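PDB 3VSF: ricin B lectin from Clostridium thermocellum, which acts as an exo-beta-1,3-galactanase (1,3Gal43A), joining a glycoside hydrolase family 43 module to a galactose-binding, ricin-type beta-trefoil module. Local coordinates for residues N81-V86 / N113-E118; C238-N243 / L328-D333; A261-S266 / T334-P339. All blocks are in the same frame, centred on the assembly; numbering follows the deposited sequence.

Overall arrangement
All three contacts bridge neighbouring four-stranded antiparallel sheets of the family 43 module, whose five successive sheets are the blades of a beta-propeller. Contact 1 joins the first blade to the second. Contacts 2 and 3 both join the fourth to the fifth, their centres about 7 Å apart. These two touch directly: Phe330 packs on Leu336, and Asn329 O probably accepts a hydrogen bond from Glu337 N at 2.8 Å, since strands 322-330 and 336-337 are neighbours in one sheet. Contact 1 is remote, its centre about 33 Å from that of contact 2 and about 32 Å from that of contact 3. All lie away from the galactose site of Asp422, Asp425, Asn440 and Asn444.

Contact 1. Residues N81-V86 / N113-E118; sequences NLFLGV and NHCNIE
Leu82 lies against the start of strand 116-124 and the loop before it, with one methyl on His114 and the other on Asn116. CD1 lies 3.3 Å from His114 ND1, meeting the imidazole obliquely, while CD2 lies 3.7 Å from Asn116 ND2. The backbone N of Leu82 is hydrogen-bonded to Asp78 OD2, a bond within the connection between strands 69-77 and 83-91.

Phe83 follows and makes the largest single share of the contact. Its backbone N donates to Cys115 O over 3.0 Å, a nearly straight bond with an N-H...O angle of 163°. On the same residue, CG anti to the backbone N (chi1 176°) carries the ring across onto Ile117. Ile117 CB sits over one face, 3.8 Å from the ring centroid and offset toward the rim, a CH-pi contact; CD1 of that isoleucine continues along the CE2 side. Cys115 SG instead approaches in the ring plane, 5.2 Å from the Phe83 ring centroid, the edge-on form of a sulfur-aromatic contact. Farther on, Val86 makes a looser approach, its CG2 4.5 Å from Ile117 CG2.

The two short strand segments run at 35° to each other with axes 6.7 Å apart at closest, so they are splayed and not paired as sheet neighbours; Val86 bonds through its backbone to Leu104, and Asn116 to Glu138, each within its own blade. Met133, Met135 and Trp137 of strand 131-138 pack on Val86, Ile117 and Cys115 respectively. The chemistry is thus that of a buried apolar seam where Phe83, Cys115, Ile117 and Val86 join the first and second blades, giving way to a more exposed, mixed end at Leu82 and His114, with one backbone hydrogen bond satisfying Phe83 N and helping to fix where the aromatic ring enters.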
loop_
_atom_site.group_PDB
_atom_site.type_symbol
_atom_site.label_atom_id
_atom_site.label_comp_id
_atom_site.label_asym_id
_atom_site.label_seq_id
_atom_site.Cartn_x
_atom_site.Cartn_y
_atom_site.Cartn_z
ATOM N N ASN A 81 23.328 -14.154 -3.942
ATOM C CA ASN A 81 22.408 -13.383 -3.111
ATOM C C ASN A 81 23.076 -12.145 -2.520
ATOM O O ASN A 81 22.793 -11.753 -1.388
ATOM C CB ASN A 81 21.825 -14.259 -1.998
ATOM C CG ASN A 81 20.616 -13.629 -1.330
ATOM O OD1 ASN A 81 19.857 -12.892 -1.958
ATOM N ND2 ASN A 81 20.431 -13.919 -0.046
ATOM N N LEU A 82 23.964 -11.532 -3.297
ATOM C CA LEU A 82 24.666 -10.331 -2.858
ATOM C C LEU A 82 24.288 -9.128 -3.716
ATOM O O LEU A 82 23.722 -9.279 -4.800
ATOM C CB LEU A 82 26.180 -10.544 -2.909
ATOM C CG LEU A 82 26.736 -11.667 -2.034
ATOM C CD1 LEU A 82 28.231 -11.824 -2.262
ATOM C CD2 LEU A 82 26.437 -11.403 -0.566
ATOM N N PHE A 83 24.608 -7.936 -3.224
ATOM C CA PHE A 83 24.321 -6.704 -3.947
ATOM C C PHE A 83 24.929 -6.727 -5.346
ATOM O O PHE A 83 26.149 -6.779 -5.501
ATOM C CB PHE A 83 24.853 -5.498 -3.175
ATOM C CG PHE A 83 24.673 -4.193 -3.893
ATOM C CD1 PHE A 83 23.668 -4.034 -4.831
ATOM C CD2 PHE A 83 25.515 -3.126 -3.637
ATOM C CE1 PHE A 83 23.504 -2.838 -5.495
ATOM C CE2 PHE A 83 25.356 -1.924 -4.300
ATOM C CZ PHE A 83 24.349 -1.781 -5.230
ATOM N N LEU A 84 24.073 -6.683 -6.362
ATOM C CA LEU A 84 24.528 -6.658 -7.747
ATOM C C LEU A 84 24.465 -5.238 -8.305
ATOM O O LEU A 84 25.461 -4.713 -8.803
ATOM C CB LEU A 84 23.687 -7.606 -8.606
ATOM C CG LEU A 84 24.228 -8.024 -9.978
ATOM C CD1 LEU A 84 23.368 -9.130 -10.570
ATOM C CD2 LEU A 84 24.323 -6.847 -10.939
ATOM N N GLY A 85 23.292 -4.620 -8.221
ATOM C CA GLY A 85 23.108 -3.273 -8.730
ATOM C C GLY A 85 21.821 -2.621 -8.262
ATOM O O GLY A 85 20.874 -3.300 -7.864
ATOM N N VAL A 86 21.792 -1.293 -8.300
ATOM C CA VAL A 86 20.592 -0.541 -7.961
ATOM C C VAL A 86 19.948 -0.007 -9.234
ATOM O O VAL A 86 20.331 1.047 -9.743
ATOM C CB VAL A 86 20.902 0.628 -7.009
ATOM C CG1 VAL A 86 19.648 1.450 -6.748
ATOM C CG2 VAL A 86 21.481 0.107 -5.705
ATOM N N ASN A 113 31.605 -4.278 -3.459
ATOM C CA ASN A 113 31.891 -5.531 -4.148
ATOM C C ASN A 113 31.209 -6.719 -3.480
ATOM O O ASN A 113 30.440 -7.443 -4.110
ATOM C CB ASN A 113 33.401 -5.769 -4.225
ATOM C CG ASN A 113 34.096 -4.815 -5.179
ATOM O OD1 ASN A 113 34.265 -3.634 -4.879
ATOM N ND2 ASN A 113 34.506 -5.326 -6.334
ATOM N N HIS A 114 31.493 -6.910 -2.198
ATOM C CA HIS A 114 30.949 -8.037 -1.454
ATOM C C HIS A 114 30.146 -7.541 -0.255
ATOM O O HIS A 114 30.661 -7.472 0.861
ATOM C CB HIS A 114 32.086 -8.951 -0.992
ATOM C CG HIS A 114 31.623 -10.228 -0.365
ATOM N ND1 HIS A 114 31.287 -11.342 -1.105
ATOM C CD2 HIS A 114 31.446 -10.571 0.932
ATOM C CE1 HIS A 114 30.920 -12.315 -0.291
ATOM N NE2 HIS A 114 31.009 -11.874 0.951
ATOM N N CYS A 115 28.883 -7.194 -0.492
ATOM C CA CYS A 115 28.042 -6.628 0.560
ATOM C C CYS A 115 26.550 -6.788 0.280
ATOM O O CYS A 115 26.148 -7.262 -0.783
ATOM C CB CYS A 115 28.360 -5.142 0.743
ATOM S SG CYS A 115 27.779 -4.091 -0.611
ATOM N N ASN A 116 25.738 -6.380 1.250
ATOM C CA ASN A 116 24.288 -6.365 1.099
ATOM C C ASN A 116 23.761 -4.937 1.076
ATOM O O ASN A 116 24.017 -4.159 1.994
ATOM C CB ASN A 116 23.616 -7.131 2.241
ATOM C CG ASN A 116 24.054 -8.579 2.314
ATOM O OD1 ASN A 116 24.499 -9.052 3.360
ATOM N ND2 ASN A 116 23.927 -9.294 1.201
ATOM N N ILE A 117 23.028 -4.590 0.025
ATOM C CA ILE A 117 22.364 -3.295 -0.039
ATOM C C ILE A 117 20.875 -3.470 -0.301
ATOM O O ILE A 117 20.477 -4.137 -1.255
ATOM C CB ILE A 117 22.977 -2.380 -1.112
ATOM C CG1 ILE A 117 24.263 -1.743 -0.584
ATOM C CG2 ILE A 117 21.991 -1.296 -1.512
ATOM C CD1 ILE A 117 24.727 -0.553 -1.389
ATOM N N GLU A 118 20.055 -2.873 0.556
ATOM C CA GLU A 118 18.612 -3.018 0.444
ATOM C C GLU A 118 17.879 -1.738 0.830
ATOM O O GLU A 118 18.388 -0.925 1.602
ATOM C CB GLU A 118 18.127 -4.198 1.287
ATOM C CG GLU A 118 18.511 -4.127 2.757
ATOM C CD GLU A 118 18.326 -5.455 3.471
ATOM O OE1 GLU A 118 17.986 -5.446 4.674
ATOM O OE2 GLU A 118 18.525 -6.510 2.833
#

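Contact 2. Residues C238-N243 / L328-D333; sequences CLIKRN and LNFISD
Arg242 lies across the Phe330 ring with its aliphatic part. CD stands over the centre of one face, 3.4 Å from the centroid and 8° off the normal, which makes this a CH-pi contact of the methylene group. Beyond it the arginine bends at chi3 (117°), and the guanidinium passes out toward Phe330 CB, its plane only 19° from that of the ring. Arg242 NE and Asp333 OD1 are 4.4 Å apart, too far for a salt bridge, so any attraction between the opposite charges is probably weak. Deeper in, Ile240 and Leu328 meet tip to tip, Ile240 CD1 to Leu328 CD2 at 3.9 Å. Ile240 CD1 also comes to the edge of the Phe330 ring, 4.4 Å from CZ.

A second shell sets these groups in place. Tyr247 and Tyr303 each meet the Phe330 ring edge-to-face, and Leu336 packs on it as well. Tyr247 OH is hydrogen-bonded to Asp333 O, while Tyr303 OH is hydrogen-bonded to Lys241 O, so both tyrosines tie backbone as well as ring. Where the 328-333 segment leaves its strand, a classic beta bulge places Ile331 and Ser332 together opposite Thr335. This side-chain packing between the first strand of one sheet, 237-241, and the third strand of the next, 322-330, is a blade-to-blade interface of the five-bladed family 43 beta-propeller.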
loop_
_atom_site.group_PDB
_atom_site.type_symbol
_atom_site.label_atom_id
_atom_site.label_comp_id
_atom_site.label_asym_id
_atom_site.label_seq_id
_atom_site.Cartn_x
_atom_site.Cartn_y
_atom_site.Cartn_z
ATOM N N CYS A 238 7.859 4.362 6.205
ATOM C CA CYS A 238 7.619 5.271 5.092
ATOM C C CYS A 238 7.139 6.611 5.633
ATOM O O CYS A 238 6.114 6.681 6.310
ATOM C CB CYS A 238 6.576 4.690 4.134
ATOM S SG CYS A 238 7.041 3.118 3.369
ATOM N N LEU A 239 7.883 7.671 5.340
ATOM C CA LEU A 239 7.548 8.993 5.855
ATOM C C LEU A 239 6.957 9.889 4.772
ATOM O O LEU A 239 7.584 10.125 3.739
ATOM C CB LEU A 239 8.780 9.654 6.474
ATOM C CG LEU A 239 8.541 10.988 7.183
ATOM C CD1 LEU A 239 7.438 10.849 8.222
ATOM C CD2 LEU A 239 9.823 11.496 7.822
ATOM N N ILE A 240 5.745 10.381 5.015
ATOM C CA ILE A 240 5.064 11.258 4.067
ATOM C C ILE A 240 4.348 12.403 4.780
ATOM O O ILE A 240 4.241 12.414 6.005
ATOM C CB ILE A 240 4.040 10.485 3.212
ATOM C CG1 ILE A 240 2.926 9.917 4.094
ATOM C CG2 ILE A 240 4.722 9.375 2.427
ATOM C CD1 ILE A 240 1.886 9.127 3.330
ATOM N N LYS A 241 3.858 13.360 3.999
ATOM C CA LYS A 241 3.142 14.510 4.540
ATOM C C LYS A 241 1.995 14.890 3.609
ATOM O O LYS A 241 2.103 14.742 2.392
ATOM C CB LYS A 241 4.096 15.693 4.717
ATOM C CG LYS A 241 3.473 16.917 5.368
ATOM C CD LYS A 241 4.499 18.028 5.533
ATOM C CE LYS A 241 3.921 19.218 6.284
ATOM N NZ LYS A 241 4.939 20.285 6.498
ATOM N N ARG A 242 0.896 15.375 4.179
ATOM C CA ARG A 242 -0.266 15.742 3.375
ATOM C C ARG A 242 -0.705 17.187 3.608
ATOM O O ARG A 242 -0.423 18.066 2.794
ATOM C CB ARG A 242 -1.429 14.782 3.636
ATOM C CG ARG A 242 -2.486 14.787 2.542
ATOM C CD ARG A 242 -3.622 13.827 2.857
ATOM N NE ARG A 242 -4.893 14.526 3.021
ATOM C CZ ARG A 242 -5.750 14.760 2.031
ATOM N NH1 ARG A 242 -5.476 14.347 0.801
ATOM N NH2 ARG A 242 -6.884 15.405 2.272
ATOM N N ASN A 243 -1.396 17.428 4.718
ATOM C CA ASN A 243 -1.897 18.763 5.029
ATOM C C ASN A 243 -1.426 19.246 6.393
ATOM O O ASN A 243 -2.226 19.404 7.315
ATOM C CB ASN A 243 -3.424 18.786 4.978
ATOM C CG ASN A 243 -3.970 18.198 3.694
ATOM O OD1 ASN A 243 -3.326 18.259 2.648
ATOM N ND2 ASN A 243 -5.164 17.622 3.768
ATOM N N LEU A 328 -3.361 4.818 -1.551
ATOM C CA LEU A 328 -3.500 5.150 -0.139
ATOM C C LEU A 328 -4.535 6.257 0.022
ATOM O O LEU A 328 -4.275 7.414 -0.306
ATOM C CB LEU A 328 -2.159 5.590 0.450
ATOM C CG LEU A 328 -2.165 5.964 1.934
ATOM C CD1 LEU A 328 -2.572 4.772 2.787
ATOM C CD2 LEU A 328 -0.806 6.495 2.364
ATOM N N ASN A 329 -5.711 5.897 0.528
ATOM C CA ASN A 329 -6.816 6.841 0.640
ATOM C C ASN A 329 -6.914 7.495 2.015
ATOM O O ASN A 329 -6.657 6.859 3.037
ATOM C CB ASN A 329 -8.136 6.155 0.282
ATOM C CG ASN A 329 -8.143 5.606 -1.133
ATOM O OD1 ASN A 329 -7.588 6.212 -2.049
ATOM N ND2 ASN A 329 -8.770 4.449 -1.315
ATOM N N PHE A 330 -7.288 8.770 2.029
ATOM C CA PHE A 330 -7.431 9.517 3.272
ATOM C C PHE A 330 -8.892 9.843 3.570
ATOM O O PHE A 330 -9.425 10.836 3.074
ATOM C CB PHE A 330 -6.618 10.814 3.212
ATOM C CG PHE A 330 -5.131 10.607 3.267
ATOM C CD1 PHE A 330 -4.437 10.780 4.455
ATOM C CD2 PHE A 330 -4.423 10.244 2.132
ATOM C CE1 PHE A 330 -3.067 10.593 4.509
ATOM C CE2 PHE A 330 -3.055 10.055 2.182
ATOM C CZ PHE A 330 -2.376 10.230 3.372
ATOM N N ILE A 331 -9.539 9.004 4.376
ATOM C CA ILE A 331 -10.895 9.282 4.832
ATOM C C ILE A 331 -10.914 10.611 5.572
ATOM O O ILE A 331 -11.766 11.466 5.326
ATOM C CB ILE A 331 -11.422 8.183 5.778
ATOM C CG1 ILE A 331 -11.964 6.997 4.981
ATOM C CG2 ILE A 331 -12.516 8.736 6.675
ATOM C CD1 ILE A 331 -10.925 6.280 4.163
ATOM N N SER A 332 -9.957 10.774 6.479
ATOM C CA SER A 332 -9.810 12.003 7.245
ATOM C C SER A 332 -8.328 12.273 7.477
ATOM O O SER A 332 -7.481 11.450 7.131
ATOM C CB SER A 332 -10.538 11.885 8.585
ATOM O OG SER A 332 -10.387 13.063 9.357
ATOM N N ASP A 333 -8.016 13.427 8.057
ATOM C CA ASP A 333 -6.634 13.762 8.375
ATOM C C ASP A 333 -6.040 12.750 9.348
ATOM O O ASP A 333 -4.824 12.576 9.410
ATOM C CB ASP A 333 -6.537 15.173 8.960
ATOM C CG ASP A 333 -6.874 16.249 7.948
ATOM O OD1 ASP A 333 -6.749 15.986 6.734
ATOM O OD2 ASP A 333 -7.258 17.361 8.368
#

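Contact 3. Residues A261-S266 / T334-P339; sequences AKYAYS and TTLELP
This is side-chain-to-backbone bridging, with CH-pi packing, between two propeller blades, in which tyrosines of strand 261-266 in the fourth blade reach the chain leading into the short outer strand 336-337 of the fifth. Tyr263 is central. Its OH accepts a hydrogen bond from Leu336 N over 3.2 Å, almost straight at 172°, and makes a weak one to Thr334 O at 3.5 Å, an oxygen that lies in the plane of the ring at its edge. Over one face of the same ring sits Leu336 CB, 4.0 Å from the centroid, in a CH-pi contact. With chi1 at 73°, Tyr263 CG lies between the backbone N and the carbonyl carbon, and from there the ring extends toward the 334-339 segment.

Tyr265 repeats only the CH-pi part: Thr334 CB lies over a ring face, 4.1 Å from the centroid, and CG2 comes within 3.6 Å of Tyr265 CE1. Tyr247 of the adjacent strand 246-251 touches both Tyr265 and Leu336. The Tyr263 hydroxyl satisfies the N-H of Leu336, in the weakly bonded strand about 336-337, while the Tyr263 and Tyr265 faces cover aliphatic groups of Leu336 and Thr334.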
loop_
_atom_site.group_PDB
_atom_site.type_symbol
_atom_site.label_atom_id
_atom_site.label_comp_id
_atom_site.label_asym_id
_atom_site.label_seq_id
_atom_site.Cartn_x
_atom_site.Cartn_y
_atom_site.Cartn_z
ATOM N N ALA A 261 0.566 -4.182 8.816
ATOM C CA ALA A 261 1.126 -2.845 8.663
ATOM C C ALA A 261 0.347 -1.854 9.519
ATOM O O ALA A 261 -0.847 -2.029 9.753
ATOM C CB ALA A 261 1.101 -2.423 7.205
ATOM N N LYS A 262 1.029 -0.815 9.988
ATOM C CA LYS A 262 0.393 0.197 10.824
ATOM C C LYS A 262 0.822 1.599 10.407
ATOM O O LYS A 262 1.759 1.764 9.627
ATOM C CB LYS A 262 0.724 -0.040 12.298
ATOM C CG LYS A 262 0.291 -1.401 12.819
ATOM C CD LYS A 262 0.597 -1.553 14.301
ATOM C CE LYS A 262 0.165 -2.915 14.816
ATOM N NZ LYS A 262 0.407 -3.056 16.277
ATOM N N TYR A 263 0.131 2.607 10.928
ATOM C CA TYR A 263 0.460 3.991 10.615
ATOM C C TYR A 263 0.224 4.905 11.810
ATOM O O TYR A 263 -0.483 4.545 12.752
ATOM C CB TYR A 263 -0.347 4.483 9.409
ATOM C CG TYR A 263 -1.810 4.742 9.702
ATOM C CD1 TYR A 263 -2.762 3.743 9.531
ATOM C CD2 TYR A 263 -2.242 5.987 10.140
ATOM C CE1 TYR A 263 -4.101 3.978 9.794
ATOM C CE2 TYR A 263 -3.577 6.231 10.405
ATOM C CZ TYR A 263 -4.501 5.222 10.229
ATOM O OH TYR A 263 -5.831 5.461 10.492
ATOM N N ALA A 264 0.822 6.089 11.761
ATOM C CA ALA A 264 0.638 7.090 12.800
ATOM C C ALA A 264 0.743 8.481 12.193
ATOM O O ALA A 264 1.247 8.645 11.082
ATOM C CB ALA A 264 1.665 6.909 13.902
ATOM N N TYR A 265 0.265 9.482 12.923
ATOM C CA TYR A 265 0.270 10.849 12.422
ATOM C C TYR A 265 0.721 11.837 13.491
ATOM O O TYR A 265 0.708 11.529 14.682
ATOM C CB TYR A 265 -1.117 11.232 11.903
ATOM C CG TYR A 265 -2.218 11.053 12.923
ATOM C CD1 TYR A 265 -2.635 12.114 13.716
ATOM C CD2 TYR A 265 -2.838 9.823 13.095
ATOM C CE1 TYR A 265 -3.639 11.955 14.651
ATOM C CE2 TYR A 265 -3.843 9.655 14.028
ATOM C CZ TYR A 265 -4.239 10.723 14.803
ATOM O OH TYR A 265 -5.240 10.558 15.732
ATOM N N SER A 266 1.119 13.025 13.051
ATOM C CA SER A 266 1.567 14.071 13.959
ATOM C C SER A 266 1.667 15.406 13.232
ATOM O O SER A 266 1.958 15.451 12.038
ATOM C CB SER A 266 2.922 13.707 14.569
ATOM O OG SER A 266 3.361 14.710 15.471
ATOM N N THR A 334 -6.905 12.080 10.102
ATOM C CA THR A 334 -6.461 11.120 11.105
ATOM C C THR A 334 -6.842 9.687 10.741
ATOM O O THR A 334 -6.428 8.740 11.409
ATOM C CB THR A 334 -7.040 11.449 12.493
ATOM O OG1 THR A 334 -8.470 11.347 12.454
ATOM C CG2 THR A 334 -6.647 12.858 12.913
ATOM N N THR A 335 -7.629 9.533 9.682
ATOM C CA THR A 335 -8.095 8.212 9.271
ATOM C C THR A 335 -7.615 7.849 7.870
ATOM O O THR A 335 -7.972 8.506 6.892
ATOM C CB THR A 335 -9.631 8.116 9.323
ATOM O OG1 THR A 335 -10.089 8.450 10.639
ATOM C CG2 THR A 335 -10.087 6.709 8.972
ATOM N N LEU A 336 -6.806 6.798 7.781
ATOM C CA LEU A 336 -6.268 6.350 6.501
ATOM C C LEU A 336 -6.819 4.986 6.104
ATOM O O LEU A 336 -7.200 4.185 6.957
ATOM C CB LEU A 336 -4.737 6.308 6.538
ATOM C CG LEU A 336 -3.987 7.634 6.367
ATOM C CD1 LEU A 336 -4.365 8.631 7.449
ATOM C CD2 LEU A 336 -2.483 7.394 6.360
ATOM N N GLU A 337 -6.852 4.730 4.800
ATOM C CA GLU A 337 -7.383 3.484 4.263
ATOM C C GLU A 337 -6.459 2.920 3.192
ATOM O O GLU A 337 -5.967 3.655 2.337
ATOM C CB GLU A 337 -8.778 3.715 3.678
ATOM C CG GLU A 337 -9.203 2.688 2.639
ATOM C CD GLU A 337 -10.482 3.083 1.917
ATOM O OE1 GLU A 337 -10.684 2.634 0.768
ATOM O OE2 GLU A 337 -11.288 3.838 2.500
ATOM N N LEU A 338 -6.226 1.613 3.243
ATOM C CA LEU A 338 -5.385 0.950 2.254
ATOM C C LEU A 338 -6.085 -0.297 1.723
ATOM O O LEU A 338 -5.910 -1.390 2.258
ATOM C CB LEU A 338 -4.023 0.597 2.860
ATOM C CG LEU A 338 -2.883 0.234 1.904
ATOM C CD1 LEU A 338 -2.931 -1.233 1.503
ATOM C CD2 LEU A 338 -2.892 1.137 0.678
ATOM N N PRO A 339 -6.890 -0.127 0.665
ATOM C CA PRO A 339 -7.679 -1.214 0.078
ATOM C C PRO A 339 -6.846 -2.085 -0.852
ATOM O O PRO A 339 -5.849 -1.616 -1.397
ATOM C CB PRO A 339 -8.734 -0.462 -0.732
ATOM C CG PRO A 339 -8.033 0.780 -1.163
ATOM C CD PRO A 339 -7.117 1.155 -0.025
#